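7beta-hydroxysteroid dehydrogenase (Collinsella aerofaciens, PDB 5FYD) catalyses the NADPH-dependent reduction of the 7-oxo group of 7-oxolithocholate to give ursodeoxycholate, and acts as a homodimer of the short-chain dehydrogenase/reductase family. Local coordinates at residues Ile13-Glu18 with Ser89-Cys93; Asn34-Arg40 with Glu59-Ala65; Asp84-Tyr90 with Arg135-Val141. All blocks are in the same frame, centred on the assembly; numbering follows the deposited sequence.

All three contacts join parallel neighbours in one Rossmann sheet, whose strand order 60-64, 34-39, 10-14, 85-90, 136-143 runs through them. Contacts 1 and 3 are buried and share strand 85-90, which pairs with 10-14 on one flank and with 136-143 on the other; contact 2 lies at the sheet's outer edge and is only partly buried. Contact 1 covers the ends of two strands, where the ladder gives way to the glycine-containing NADP(+) loop. Contacts 2 and 3 are longer ladders with polar closures at their starts: an asparagine and a water-bridged glutamate in 34-40 with 59-65, a two-pronged salt bridge in 84-90 with 135-141.

Contact 1 of 3, residues Ile13-Glu18 with Ser89-Cys93; sequences ILGATE and SYVAC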
ATOM      1  N   ILE A  13      14.575  17.201  -7.174  1.00 10.78           N
ATOM      2  CA  ILE A  13      13.825  15.974  -7.122  1.00 11.18           C
ATOM      3  C   ILE A  13      12.383  16.294  -6.749  1.00 11.14           C
ATOM      4  O   ILE A  13      12.091  16.720  -5.619  1.00 10.52           O
ATOM      5  CB  ILE A  13      14.425  14.974  -6.106  1.00 11.58           C
ATOM      6  CG1 ILE A  13      15.945  14.802  -6.347  1.00 11.92           C
ATOM      7  CG2 ILE A  13      13.678  13.646  -6.143  1.00 11.79           C
ATOM      8  CD1 ILE A  13      16.343  14.474  -7.771  1.00 12.28           C
ATOM      9  N   LEU A  14      11.484  16.061  -7.697  1.00 11.25           N
ATOM     10  CA  LEU A  14      10.065  16.389  -7.535  1.00 11.43           C
ATOM     11  C   LEU A  14       9.327  15.126  -7.092  1.00 11.88           C
ATOM     12  O   LEU A  14       8.952  14.270  -7.917  1.00 11.41           O
ATOM     13  CB  LEU A  14       9.501  16.968  -8.828  1.00 11.95           C
ATOM     14  CG  LEU A  14      10.233  18.245  -9.238  1.00 12.47           C
ATOM     15  CD1 LEU A  14      10.244  18.494 -10.733  1.00 12.07           C
ATOM     16  CD2 LEU A  14       9.639  19.411  -8.451  1.00 12.88           C
ATOM     17  N   GLY A  15       9.145  14.995  -5.775  1.00 12.07           N
ATOM     18  CA  GLY A  15       8.579  13.807  -5.161  1.00 13.20           C
ATOM     19  C   GLY A  15       9.669  13.049  -4.440  1.00 14.17           C
ATOM     20  O   GLY A  15      10.004  11.932  -4.823  1.00 15.53           O
ATOM     21  N   ALA A  16      10.198  13.647  -3.372  1.00 14.85           N
ATOM     22  CA  ALA A  16      11.490  13.252  -2.826  1.00 16.59           C
ATOM     23  C   ALA A  16      11.478  12.315  -1.623  1.00 18.87           C
ATOM     24  O   ALA A  16      12.539  11.848  -1.238  1.00 20.56           O
ATOM     25  CB  ALA A  16      12.282  14.491  -2.477  1.00 15.80           C
ATOM     26  N   THR A  17      10.329  12.064  -1.008  1.00 21.41           N
ATOM     27  CA  THR A  17      10.340  11.344   0.279  1.00 26.35           C
ATOM     28  C   THR A  17      10.140   9.833   0.178  1.00 31.21           C
ATOM     29  O   THR A  17      10.670   9.094   0.995  1.00 37.27           O
ATOM     30  CB  THR A  17       9.351  11.948   1.264  1.00 26.69           C
ATOM     31  OG1 THR A  17       8.130  12.258   0.589  1.00 27.86           O
ATOM     32  CG2 THR A  17       9.952  13.232   1.824  1.00 28.09           C
ATOM     33  N   GLU A  18       9.360   9.380  -0.788  1.00 35.11           N
ATOM     34  CA  GLU A  18       9.195   7.935  -0.974  1.00 38.92           C
ATOM     35  C   GLU A  18      10.452   7.330  -1.625  1.00 33.18           C
ATOM     36  O   GLU A  18      11.256   8.044  -2.208  1.00 33.32           O
ATOM     37  CB  GLU A  18       7.909   7.576  -1.756  1.00 42.57           C
ATOM     38  CG  GLU A  18       7.535   8.420  -2.976  1.00 45.67           C
ATOM     39  CD  GLU A  18       8.712   8.778  -3.850  1.00 47.95           C
ATOM     40  OE1 GLU A  18       9.415   9.743  -3.489  1.00 52.38           O
ATOM     41  OE2 GLU A  18       8.957   8.091  -4.867  1.00 49.56           O
ATOM     42  N   SER A  89      14.342  15.566 -11.808  1.00 10.58           N
ATOM     43  CA  SER A  89      13.605  14.301 -11.945  1.00 10.29           C
ATOM     44  C   SER A  89      12.179  14.494 -11.462  1.00 10.63           C
ATOM     45  O   SER A  89      11.984  14.928 -10.326  1.00 10.62           O
ATOM     46  CB  SER A  89      14.238  13.157 -11.153  1.00 10.43           C
ATOM     47  OG  SER A  89      13.472  11.985 -11.260  1.00 10.68           O
ATOM     48  N   TYR A  90      11.207  14.133 -12.304  1.00 10.64           N
ATOM     49  CA  TYR A  90       9.820  14.074 -11.885  1.00 11.14           C
ATOM     50  C   TYR A  90       9.478  12.649 -11.466  1.00 11.92           C
ATOM     51  O   TYR A  90       9.453  11.744 -12.308  1.00 12.26           O
ATOM     52  CB  TYR A  90       8.874  14.567 -12.969  1.00 11.15           C
ATOM     53  CG  TYR A  90       7.547  14.979 -12.388  1.00 11.04           C
ATOM     54  CD1 TYR A  90       7.400  16.245 -11.852  1.00 11.00           C
ATOM     55  CD2 TYR A  90       6.473  14.123 -12.338  1.00 10.90           C
ATOM     56  CE1 TYR A  90       6.221  16.672 -11.303  1.00 11.48           C
ATOM     57  CE2 TYR A  90       5.271  14.531 -11.783  1.00 10.91           C
ATOM     58  CZ  TYR A  90       5.147  15.820 -11.254  1.00 10.96           C
ATOM     59  OH  TYR A  90       3.961  16.283 -10.679  1.00 11.27           O
ATOM     60  N   VAL A  91       9.268  12.476 -10.159  1.00 12.39           N
ATOM     61  CA  VAL A  91       9.034  11.183  -9.537  1.00 14.25           C
ATOM     62  C   VAL A  91       7.616  11.018  -9.002  1.00 15.35           C
ATOM     63  O   VAL A  91       7.128   9.903  -8.908  1.00 18.69           O
ATOM     64  CB  VAL A  91       9.997  10.961  -8.332  1.00 15.42           C
ATOM     65  CG1 VAL A  91       9.853   9.538  -7.783  1.00 16.41           C
ATOM     66  CG2 VAL A  91      11.420  11.252  -8.726  1.00 15.36           C
ATOM     67  N   ALA A  92       6.946  12.106  -8.662  1.00 15.98           N
ATOM     68  CA  ALA A  92       5.656  12.010  -7.994  1.00 16.20           C
ATOM     69  C   ALA A  92       4.626  11.360  -8.886  1.00 17.32           C
ATOM     70  O   ALA A  92       4.660  11.535 -10.103  1.00 16.75           O
ATOM     71  CB  ALA A  92       5.164  13.378  -7.615  1.00 16.79           C
ATOM     72  N   CYS A  93       3.706  10.621  -8.280  0.50 17.78           N
ATOM     73  CA  CYS A  93       2.602  10.039  -9.019  0.50 19.26           C
ATOM     74  C   CYS A  93       1.421   9.833  -8.096  0.50 18.00           C
ATOM     75  O   CYS A  93       1.587   9.557  -6.900  0.50 18.19           O
ATOM     76  CB  CYS A  93       3.011   8.707  -9.648  0.50 20.80           C
ATOM     77  SG  CYS A  93       3.070   7.356  -8.460  0.50 25.86           S
TER
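Leu14 and Tyr90 meet at about a right angle where two parallel strands end, CB of Leu14 lying 3.8 Å from CD1 of Tyr90. The CD1 branch of Leu14 reaches the same ring carbon, so CB and CD1 of the leucine both meet it, CB coming obliquely to the ring. The backbone of Leu14 is held from both ends: its N donates to Ser89 O (2.9 Å) in a nearly straight bond at 168°, while its O receives Val91 N (2.9 Å) and, more weakly, Ala92 N. Two amides thus converge on one carbonyl just where the pairing stops. The layout is that of the nucleotide-binding end of a Rossmann fold: the first strand, 10-14, runs into the glycine-containing turn, and Thr17 and Glu18 are among the residues that bind NADP(+). Gly15 sits at this exit with a positive phi of 108°; a CB there would clash with Ala92 N and press on the preceding carbonyl oxygen. On the face opposite Leu14 and Tyr90, Ile13 packs at somewhat longer range, though still buried, its CG2 4.2 Å from CG2 of Val91 and its CD1 the same distance from CB of Ser89, with Phe24 of helix 19-30 covering both Ile13 and Ser89. The contact thins toward the cofactor loop. There Glu18, partly exposed, curls back over Val91: with CG set between the backbone N and carbonyl carbon (chi1 42°) and a further bend at chi2, OE2 comes to 3.4 Å from CG1 of Val91. That oxygen also caps the following helix through Gly21 N, so the valine methyl borders a carboxylate already engaged by the helix start. Val91 CB lies 3.6 Å from Gly15 O, and Ala92, likewise partly exposed, turns its methyl to Phe67, another NADP(+)-binding residue.

Contact 2 of 3, residues Asn34-Arg40 with Glu59-Ala65; sequences NVVMVGR and ETKVVRA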
ATOM      1  N   ASN A  34      24.057  19.677  -4.942  1.00 12.78           N
ATOM      2  CA  ASN A  34      23.183  20.173  -3.884  1.00 12.93           C
ATOM      3  C   ASN A  34      21.763  19.788  -4.286  1.00 13.19           C
ATOM      4  O   ASN A  34      21.496  19.651  -5.469  1.00 12.91           O
ATOM      5  CB  ASN A  34      23.330  21.678  -3.740  1.00 13.62           C
ATOM      6  CG  ASN A  34      24.756  22.091  -3.431  1.00 14.78           C
ATOM      7  OD1 ASN A  34      25.402  21.543  -2.519  1.00 13.68           O
ATOM      8  ND2 ASN A  34      25.262  23.054  -4.179  1.00 15.97           N
ATOM      9  N   VAL A  35      20.874  19.606  -3.315  1.00 12.72           N
ATOM     10  CA  VAL A  35      19.598  18.937  -3.586  1.00 12.59           C
ATOM     11  C   VAL A  35      18.427  19.830  -3.193  1.00 12.23           C
ATOM     12  O   VAL A  35      18.325  20.232  -2.046  1.00 11.65           O
ATOM     13  CB  VAL A  35      19.509  17.616  -2.829  1.00 12.44           C
ATOM     14  CG1 VAL A  35      18.240  16.874  -3.176  1.00 12.50           C
ATOM     15  CG2 VAL A  35      20.719  16.738  -3.132  1.00 12.44           C
ATOM     16  N   VAL A  36      17.539  20.096  -4.154  1.00 11.63           N
ATOM     17  CA  VAL A  36      16.247  20.700  -3.864  1.00 11.78           C
ATOM     18  C   VAL A  36      15.290  19.533  -3.824  1.00 12.63           C
ATOM     19  O   VAL A  36      15.130  18.840  -4.831  1.00 12.61           O
ATOM     20  CB  VAL A  36      15.794  21.703  -4.951  1.00 11.45           C
ATOM     21  CG1 VAL A  36      14.524  22.395  -4.514  1.00 11.64           C
ATOM     22  CG2 VAL A  36      16.860  22.723  -5.232  1.00 11.46           C
ATOM     23  N   MET A  37      14.669  19.312  -2.673  1.00 12.95           N
ATOM     24  CA  MET A  37      13.770  18.182  -2.472  1.00 13.69           C
ATOM     25  C   MET A  37      12.362  18.698  -2.223  1.00 13.46           C
ATOM     26  O   MET A  37      12.154  19.594  -1.381  1.00 13.96           O
ATOM     27  CB  MET A  37      14.242  17.279  -1.320  1.00 16.25           C
ATOM     28  CG  MET A  37      14.418  17.929   0.027  1.00 18.56           C
ATOM     29  SD  MET A  37      15.150  16.715   1.158  1.00 24.82           S
ATOM     30  CE  MET A  37      16.794  16.692   0.500  1.00 18.84           C
ATOM     31  N   VAL A  38      11.415  18.160  -2.993  1.00 12.56           N
ATOM     32  CA  VAL A  38      10.065  18.687  -3.022  1.00 12.24           C
ATOM     33  C   VAL A  38       9.068  17.586  -2.789  1.00 12.98           C
ATOM     34  O   VAL A  38       9.185  16.465  -3.342  1.00 11.96           O
ATOM     35  CB  VAL A  38       9.746  19.350  -4.368  1.00 12.41           C
ATOM     36  CG1 VAL A  38       8.430  20.122  -4.282  1.00 12.69           C
ATOM     37  CG2 VAL A  38      10.890  20.243  -4.839  1.00 12.09           C
ATOM     38  N   GLY A  39       8.071  17.908  -1.963  1.00 13.02           N
ATOM     39  CA  GLY A  39       6.999  16.973  -1.672  1.00 14.92           C
ATOM     40  C   GLY A  39       6.029  17.560  -0.678  1.00 15.77           C
ATOM     41  O   GLY A  39       6.248  18.646  -0.174  1.00 13.94           O
ATOM     42  N   ARG A  40       4.950  16.834  -0.409  1.00 18.51           N
ATOM     43  CA  ARG A  40       3.905  17.354   0.483  1.00 22.22           C
ATOM     44  C   ARG A  40       4.200  17.166   1.981  1.00 22.50           C
ATOM     45  O   ARG A  40       3.716  17.942   2.782  1.00 21.66           O
ATOM     46  CB  ARG A  40       2.507  16.838   0.119  1.00 25.45           C
ATOM     47  CG  ARG A  40       2.363  15.366  -0.133  1.00 28.63           C
ATOM     48  CD  ARG A  40       0.886  14.990  -0.179  1.00 31.70           C
ATOM     49  NE  ARG A  40       0.384  14.864   1.182  1.00 37.28           N
ATOM     50  CZ  ARG A  40       0.505  13.773   1.950  1.00 41.48           C
ATOM     51  NH1 ARG A  40       1.102  12.664   1.504  1.00 43.00           N
ATOM     52  NH2 ARG A  40       0.022  13.791   3.189  1.00 43.74           N
ATOM     53  N   GLU A  59      24.600  20.941   0.093  1.00 13.06           N
ATOM     54  CA  GLU A  59      23.540  21.848   0.543  1.00 13.87           C
ATOM     55  C   GLU A  59      22.187  21.257   0.181  1.00 13.16           C
ATOM     56  O   GLU A  59      22.067  20.514  -0.804  1.00 11.94           O
ATOM     57  CB  GLU A  59      23.672  23.213  -0.110  1.00 15.36           C
ATOM     58  CG  GLU A  59      24.934  23.974   0.278  1.00 17.70           C
ATOM     59  CD  GLU A  59      25.073  25.249  -0.494  1.00 20.44           C
ATOM     60  OE1 GLU A  59      25.630  25.217  -1.600  1.00 24.50           O
ATOM     61  OE2 GLU A  59      24.538  26.282  -0.038  1.00 25.93           O
ATOM     62  N   THR A  60      21.170  21.611   0.964  1.00 13.62           N
ATOM     63  CA  THR A  60      19.815  21.176   0.689  1.00 13.50           C
ATOM     64  C   THR A  60      18.848  22.356   0.726  1.00 14.42           C
ATOM     65  O   THR A  60      19.139  23.389   1.321  1.00 14.72           O
ATOM     66  CB  THR A  60      19.330  20.093   1.678  1.00 13.94           C
ATOM     67  OG1 THR A  60      19.323  20.619   3.018  1.00 14.43           O
ATOM     68  CG2 THR A  60      20.200  18.833   1.568  1.00 14.00           C
ATOM     69  N   LYS A  61      17.737  22.216   0.014  1.00 15.05           N
ATOM     70  CA  LYS A  61      16.617  23.133   0.109  1.00 16.22           C
ATOM     71  C   LYS A  61      15.357  22.304   0.098  1.00 16.52           C
ATOM     72  O   LYS A  61      15.191  21.454  -0.775  1.00 15.97           O
ATOM     73  CB  LYS A  61      16.625  24.070  -1.089  1.00 19.69           C
ATOM     74  CG  LYS A  61      15.719  25.281  -0.951  1.00 23.86           C
ATOM     75  CD  LYS A  61      15.901  26.221  -2.135  1.00 27.53           C
ATOM     76  CE  LYS A  61      17.268  26.901  -2.191  1.00 31.29           C
ATOM     77  NZ  LYS A  61      17.273  28.183  -1.426  1.00 35.94           N
ATOM     78  N   VAL A  62      14.486  22.533   1.067  1.00 15.52           N
ATOM     79  CA  VAL A  62      13.248  21.764   1.198  1.00 16.01           C
ATOM     80  C   VAL A  62      12.122  22.652   0.728  1.00 15.16           C
ATOM     81  O   VAL A  62      12.024  23.804   1.178  1.00 15.68           O
ATOM     82  CB  VAL A  62      13.015  21.358   2.663  1.00 16.45           C
ATOM     83  CG1 VAL A  62      11.580  20.873   2.885  1.00 16.78           C
ATOM     84  CG2 VAL A  62      14.025  20.286   3.058  1.00 17.24           C
ATOM     85  N   VAL A  63      11.284  22.117  -0.158  1.00 14.81           N
ATOM     86  CA  VAL A  63      10.142  22.844  -0.695  1.00 14.87           C
ATOM     87  C   VAL A  63       8.896  21.985  -0.441  1.00 15.00           C
ATOM     88  O   VAL A  63       8.777  20.872  -0.954  1.00 13.83           O
ATOM     89  CB  VAL A  63      10.307  23.161  -2.202  1.00 14.83           C
ATOM     90  CG1 VAL A  63       9.111  23.954  -2.729  1.00 15.95           C
ATOM     91  CG2 VAL A  63      11.607  23.888  -2.481  1.00 15.16           C
ATOM     92  N   ARG A  64       7.972  22.488   0.376  1.00 15.64           N
ATOM     93  CA  ARG A  64       6.710  21.821   0.563  1.00 18.04           C
ATOM     94  C   ARG A  64       5.785  22.231  -0.573  1.00 17.35           C
ATOM     95  O   ARG A  64       5.523  23.419  -0.761  1.00 16.00           O
ATOM     96  CB  ARG A  64       6.066  22.168   1.915  1.00 21.18           C
ATOM     97  CG  ARG A  64       4.944  21.191   2.236  1.00 26.22           C
ATOM     98  CD  ARG A  64       3.757  21.769   2.988  1.00 32.67           C
ATOM     99  NE  ARG A  64       2.598  20.873   2.783  1.00 39.26           N
ATOM    100  CZ  ARG A  64       1.685  20.970   1.800  1.00 40.88           C
ATOM    101  NH1 ARG A  64       1.711  21.958   0.902  1.00 42.07           N
ATOM    102  NH2 ARG A  64       0.701  20.075   1.734  1.00 43.13           N
ATOM    103  N   ALA A  65       5.354  21.251  -1.371  1.00 16.32           N
ATOM    104  CA  ALA A  65       4.344  21.469  -2.397  1.00 16.12           C
ATOM    105  C   ALA A  65       3.549  20.199  -2.620  1.00 15.49           C
ATOM    106  O   ALA A  65       4.097  19.089  -2.558  1.00 16.53           O
ATOM    107  CB  ALA A  65       4.965  21.939  -3.703  1.00 16.33           C
TER
HETATM  108  O   HOH W   1      27.752  24.081  -3.561  1.00 42.03           O
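The beta-alpha-beta unit made of strand 34-39, helix 42-56 and strand 60-64 closes here, its strands running parallel (11° between axes) with 60-64 outermost within the chain. At the start, Glu59 N donates to the side-chain OD1 of Asn34 (2.8 Å), which stands in for a backbone carbonyl one step before the ladder begins. Asn34 ND2 and Glu59 OE1 are joined through a water, with amide and carboxylate planes 81° apart. Backbone bonds continue from Val35 N to Glu59 O through to Ala65 N and Gly39 O. On one face CG1 of Val36 meets CG2 of Val63 at 3.9 Å, and Val38 lies alongside Val63 while its CG1 touches CB of Ala65 (4.0 Å). On the other, CG of Met37, placed between backbone N and carbonyl carbon (chi1 57°), rests 3.9 Å from CG2 of Val62 under Ala49 of helix 42-56. At the far end Arg40 CA lies 4.1 Å above the Arg64 guanidinium plane, toward its rim. Arg40 binds NADP(+); two arginines at this edge would probably make the local potential favourable for the anionic cofactor.

Contact 3 of 3, residues Asp84-Tyr90 with Arg135-Val141; sequences DMGFMSY and RGAVINV
A buried parallel pairing in the middle of the Rossmann sheet, this contact sets strand 85-90 beside strand 136-143, which continues toward the catalytic region. The two strands are joined through helix 105-132, and their axes lie 4.6 Å apart at an angle of 8°. At the strand starts lies a salt bridge. Arg135 meets Asp84 end-on, NH2 to OD1 at 2.8 Å and NH1 to OD2 at 3.0 Å, each oxygen using its syn lone pair, with carboxylate and guanidinium nearly coplanar (22° apart). Asp84 OD2 also takes Glu9 N and Arg135 NH1 gives to Tyr7 O, so the pair ties the strands to the N-terminal segment. With an alanine in place of Asp84, Arg135 would probably lose its charged mate and be held more loosely, by NH1 to Tyr7 O, and Glu9 N would lose this acceptor. Further in, the packing is apolar. Phe87, its CG anti to the backbone N (chi1 -178°), brings CD1 to 3.9 Å from CB of Ala137, and Ile139 comes at the ring's edge, CD1 in the ring plane and 3.9 Å from CE1. On the opposite face Met88 lies alongside Val138, pointing the same way, and its bent thioether places CE 3.8 Å from CG1 of Val138. Gly136 starts its strand with backbone angles at which a CB would press on the preceding carbonyl oxygen. Val141 O accepts a bond from Lys160 NZ, a lysine that probably lowers the pKa of the active-site tyrosine, as in related enzymes. Toward that end two side chains join the backbone bonding: Ser89 OG donates to Ile139 O at 2.8 Å, and Asn140, its ND2 bound to Thr167, receives Tyr90 N at OD1 (3.2 Å) in the plane of the amide carbonyl.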
ATOM      1  N   ASP A  84      22.015  27.672  -9.803  1.00 15.73           N
ATOM      2  CA  ASP A  84      22.539  27.036 -10.997  1.00 15.52           C
ATOM      3  C   ASP A  84      21.989  25.609 -11.030  1.00 14.25           C
ATOM      4  O   ASP A  84      22.335  24.789 -10.170  1.00 13.78           O
ATOM      5  CB  ASP A  84      24.058  27.003 -11.049  1.00 16.38           C
ATOM      6  CG  ASP A  84      24.542  26.380 -12.333  1.00 17.53           C
ATOM      7  OD1 ASP A  84      24.478  27.073 -13.364  1.00 18.11           O
ATOM      8  OD2 ASP A  84      24.934  25.193 -12.336  1.00 18.19           O
ATOM      9  N   MET A  85      21.101  25.345 -11.990  1.00 14.34           N
ATOM     10  CA  MET A  85      20.373  24.065 -12.061  1.00 14.03           C
ATOM     11  C   MET A  85      21.082  23.116 -13.022  1.00 13.56           C
ATOM     12  O   MET A  85      21.438  23.492 -14.155  1.00 14.53           O
ATOM     13  CB  MET A  85      18.929  24.280 -12.525  1.00 13.72           C
ATOM     14  CG  MET A  85      18.100  25.182 -11.610  1.00 14.21           C
ATOM     15  SD  MET A  85      17.992  24.580  -9.925  1.00 14.97           S
ATOM     16  CE  MET A  85      17.276  22.942 -10.118  1.00 14.70           C
ATOM     17  N   GLY A  86      21.296  21.889 -12.564  1.00 12.12           N
ATOM     18  CA  GLY A  86      21.883  20.839 -13.417  1.00 11.74           C
ATOM     19  C   GLY A  86      21.009  19.625 -13.694  1.00 11.36           C
ATOM     20  O   GLY A  86      21.245  18.906 -14.674  1.00 10.51           O
ATOM     21  N   PHE A  87      20.008  19.383 -12.847  1.00 10.78           N
ATOM     22  CA  PHE A  87      19.265  18.128 -12.909  1.00 10.60           C
ATOM     23  C   PHE A  87      17.836  18.310 -12.459  1.00 10.23           C
ATOM     24  O   PHE A  87      17.575  19.072 -11.539  1.00  9.64           O
ATOM     25  CB  PHE A  87      19.925  17.070 -12.016  1.00 10.50           C
ATOM     26  CG  PHE A  87      19.251  15.743 -12.050  1.00 10.44           C
ATOM     27  CD1 PHE A  87      19.488  14.863 -13.104  1.00 11.32           C
ATOM     28  CD2 PHE A  87      18.404  15.344 -11.030  1.00 10.54           C
ATOM     29  CE1 PHE A  87      18.864  13.626 -13.152  1.00 11.30           C
ATOM     30  CE2 PHE A  87      17.790  14.102 -11.065  1.00 11.45           C
ATOM     31  CZ  PHE A  87      18.022  13.235 -12.123  1.00 11.20           C
ATOM     32  N   MET A  88      16.927  17.609 -13.123  1.00 10.72           N
ATOM     33  CA  MET A  88      15.547  17.491 -12.655  1.00 11.88           C
ATOM     34  C   MET A  88      15.083  16.053 -12.801  1.00 11.39           C
ATOM     35  O   MET A  88      15.398  15.398 -13.792  1.00 11.39           O
ATOM     36  CB  MET A  88      14.600  18.415 -13.441  1.00 13.12           C
ATOM     37  CG  MET A  88      13.172  18.485 -12.899  1.00 15.87           C
ATOM     38  SD  MET A  88      11.961  19.070 -14.134  1.00 19.67           S
ATOM     39  CE  MET A  88      11.566  17.555 -14.961  1.00 20.32           C
ATOM     40  N   SER A  89      14.342  15.566 -11.808  1.00 10.58           N
ATOM     41  CA  SER A  89      13.605  14.301 -11.945  1.00 10.29           C
ATOM     42  C   SER A  89      12.179  14.494 -11.462  1.00 10.63           C
ATOM     43  O   SER A  89      11.984  14.928 -10.326  1.00 10.62           O
ATOM     44  CB  SER A  89      14.238  13.157 -11.153  1.00 10.43           C
ATOM     45  OG  SER A  89      13.472  11.985 -11.260  1.00 10.68           O
ATOM     46  N   TYR A  90      11.207  14.133 -12.304  1.00 10.64           N
ATOM     47  CA  TYR A  90       9.820  14.074 -11.885  1.00 11.14           C
ATOM     48  C   TYR A  90       9.478  12.649 -11.466  1.00 11.92           C
ATOM     49  O   TYR A  90       9.453  11.744 -12.308  1.00 12.26           O
ATOM     50  CB  TYR A  90       8.874  14.567 -12.969  1.00 11.15           C
ATOM     51  CG  TYR A  90       7.547  14.979 -12.388  1.00 11.04           C
ATOM     52  CD1 TYR A  90       7.400  16.245 -11.852  1.00 11.00           C
ATOM     53  CD2 TYR A  90       6.473  14.123 -12.338  1.00 10.90           C
ATOM     54  CE1 TYR A  90       6.221  16.672 -11.303  1.00 11.48           C
ATOM     55  CE2 TYR A  90       5.271  14.531 -11.783  1.00 10.91           C
ATOM     56  CZ  TYR A  90       5.147  15.820 -11.254  1.00 10.96           C
ATOM     57  OH  TYR A  90       3.961  16.283 -10.679  1.00 11.27           O
ATOM     58  N   ARG A 135      23.119  22.831 -21.127  1.00 16.17           N
ATOM     59  CA  ARG A 135      23.704  22.009 -20.118  1.00 15.70           C
ATOM     60  C   ARG A 135      22.622  21.600 -19.109  1.00 14.66           C
ATOM     61  O   ARG A 135      21.898  22.458 -18.614  1.00 13.32           O
ATOM     62  CB  ARG A 135      24.829  22.809 -19.451  1.00 17.26           C
ATOM     63  CG  ARG A 135      25.288  22.256 -18.129  1.00 18.80           C
ATOM     64  CD  ARG A 135      26.427  23.060 -17.513  1.00 18.76           C
ATOM     65  NE  ARG A 135      26.135  24.467 -17.200  1.00 19.81           N
ATOM     66  CZ  ARG A 135      25.594  24.943 -16.069  1.00 19.07           C
ATOM     67  NH1 ARG A 135      25.169  24.131 -15.113  1.00 18.81           N
ATOM     68  NH2 ARG A 135      25.448  26.263 -15.911  1.00 19.37           N
ATOM     69  N   GLY A 136      22.535  20.297 -18.834  1.00 13.42           N
ATOM     70  CA  GLY A 136      21.600  19.785 -17.840  1.00 12.94           C
ATOM     71  C   GLY A 136      21.160  18.369 -18.074  1.00 12.36           C
ATOM     72  O   GLY A 136      21.471  17.768 -19.094  1.00 12.37           O
ATOM     73  N   ALA A 137      20.391  17.837 -17.133  1.00 12.13           N
ATOM     74  CA  ALA A 137      19.873  16.488 -17.288  1.00 11.87           C
ATOM     75  C   ALA A 137      18.506  16.337 -16.682  1.00 11.59           C
ATOM     76  O   ALA A 137      18.201  16.955 -15.657  1.00 11.17           O
ATOM     77  CB  ALA A 137      20.828  15.508 -16.668  1.00 11.94           C
ATOM     78  N   VAL A 138      17.670  15.526 -17.321  1.00 11.38           N
ATOM     79  CA  VAL A 138      16.365  15.194 -16.795  1.00 11.04           C
ATOM     80  C   VAL A 138      16.208  13.685 -16.855  1.00 11.04           C
ATOM     81  O   VAL A 138      16.465  13.083 -17.903  1.00 11.64           O
ATOM     82  CB  VAL A 138      15.225  15.814 -17.621  1.00 11.16           C
ATOM     83  CG1 VAL A 138      13.851  15.400 -17.050  1.00 11.42           C
ATOM     84  CG2 VAL A 138      15.359  17.326 -17.659  1.00 11.58           C
ATOM     85  N   ILE A 139      15.790  13.079 -15.752  1.00 10.49           N
ATOM     86  CA  ILE A 139      15.335  11.676 -15.762  1.00 11.05           C
ATOM     87  C   ILE A 139      13.952  11.666 -15.185  1.00 10.75           C
ATOM     88  O   ILE A 139      13.782  11.943 -14.014  1.00 11.57           O
ATOM     89  CB  ILE A 139      16.245  10.741 -14.932  1.00 11.16           C
ATOM     90  CG1 ILE A 139      17.667  10.732 -15.506  1.00 11.66           C
ATOM     91  CG2 ILE A 139      15.651   9.319 -14.881  1.00 11.07           C
ATOM     92  CD1 ILE A 139      18.666   9.993 -14.627  1.00 12.67           C
ATOM     93  N   ASN A 140      12.957  11.372 -16.005  1.00 10.30           N
ATOM     94  CA  ASN A 140      11.601  11.270 -15.515  1.00 10.19           C
ATOM     95  C   ASN A 140      11.225   9.811 -15.337  1.00 10.28           C
ATOM     96  O   ASN A 140      11.730   8.932 -16.025  1.00 10.90           O
ATOM     97  CB  ASN A 140      10.618  11.966 -16.442  1.00 10.04           C
ATOM     98  CG  ASN A 140      10.828  13.445 -16.490  1.00 10.32           C
ATOM     99  OD1 ASN A 140      11.158  14.076 -15.482  1.00  9.85           O
ATOM    100  ND2 ASN A 140      10.639  14.030 -17.671  1.00 10.12           N
ATOM    101  N   VAL A 141      10.329   9.564 -14.393  1.00 10.32           N
ATOM    102  CA  VAL A 141       9.944   8.212 -14.014  1.00 10.46           C
ATOM    103  C   VAL A 141       8.567   7.871 -14.563  1.00 10.34           C
ATOM    104  O   VAL A 141       7.585   8.577 -14.310  1.00 10.14           O
ATOM    105  CB  VAL A 141       9.983   8.082 -12.489  1.00 10.93           C
ATOM    106  CG1 VAL A 141       9.557   6.685 -12.047  1.00 12.07           C
ATOM    107  CG2 VAL A 141      11.376   8.421 -11.997  1.00 11.16           C
TER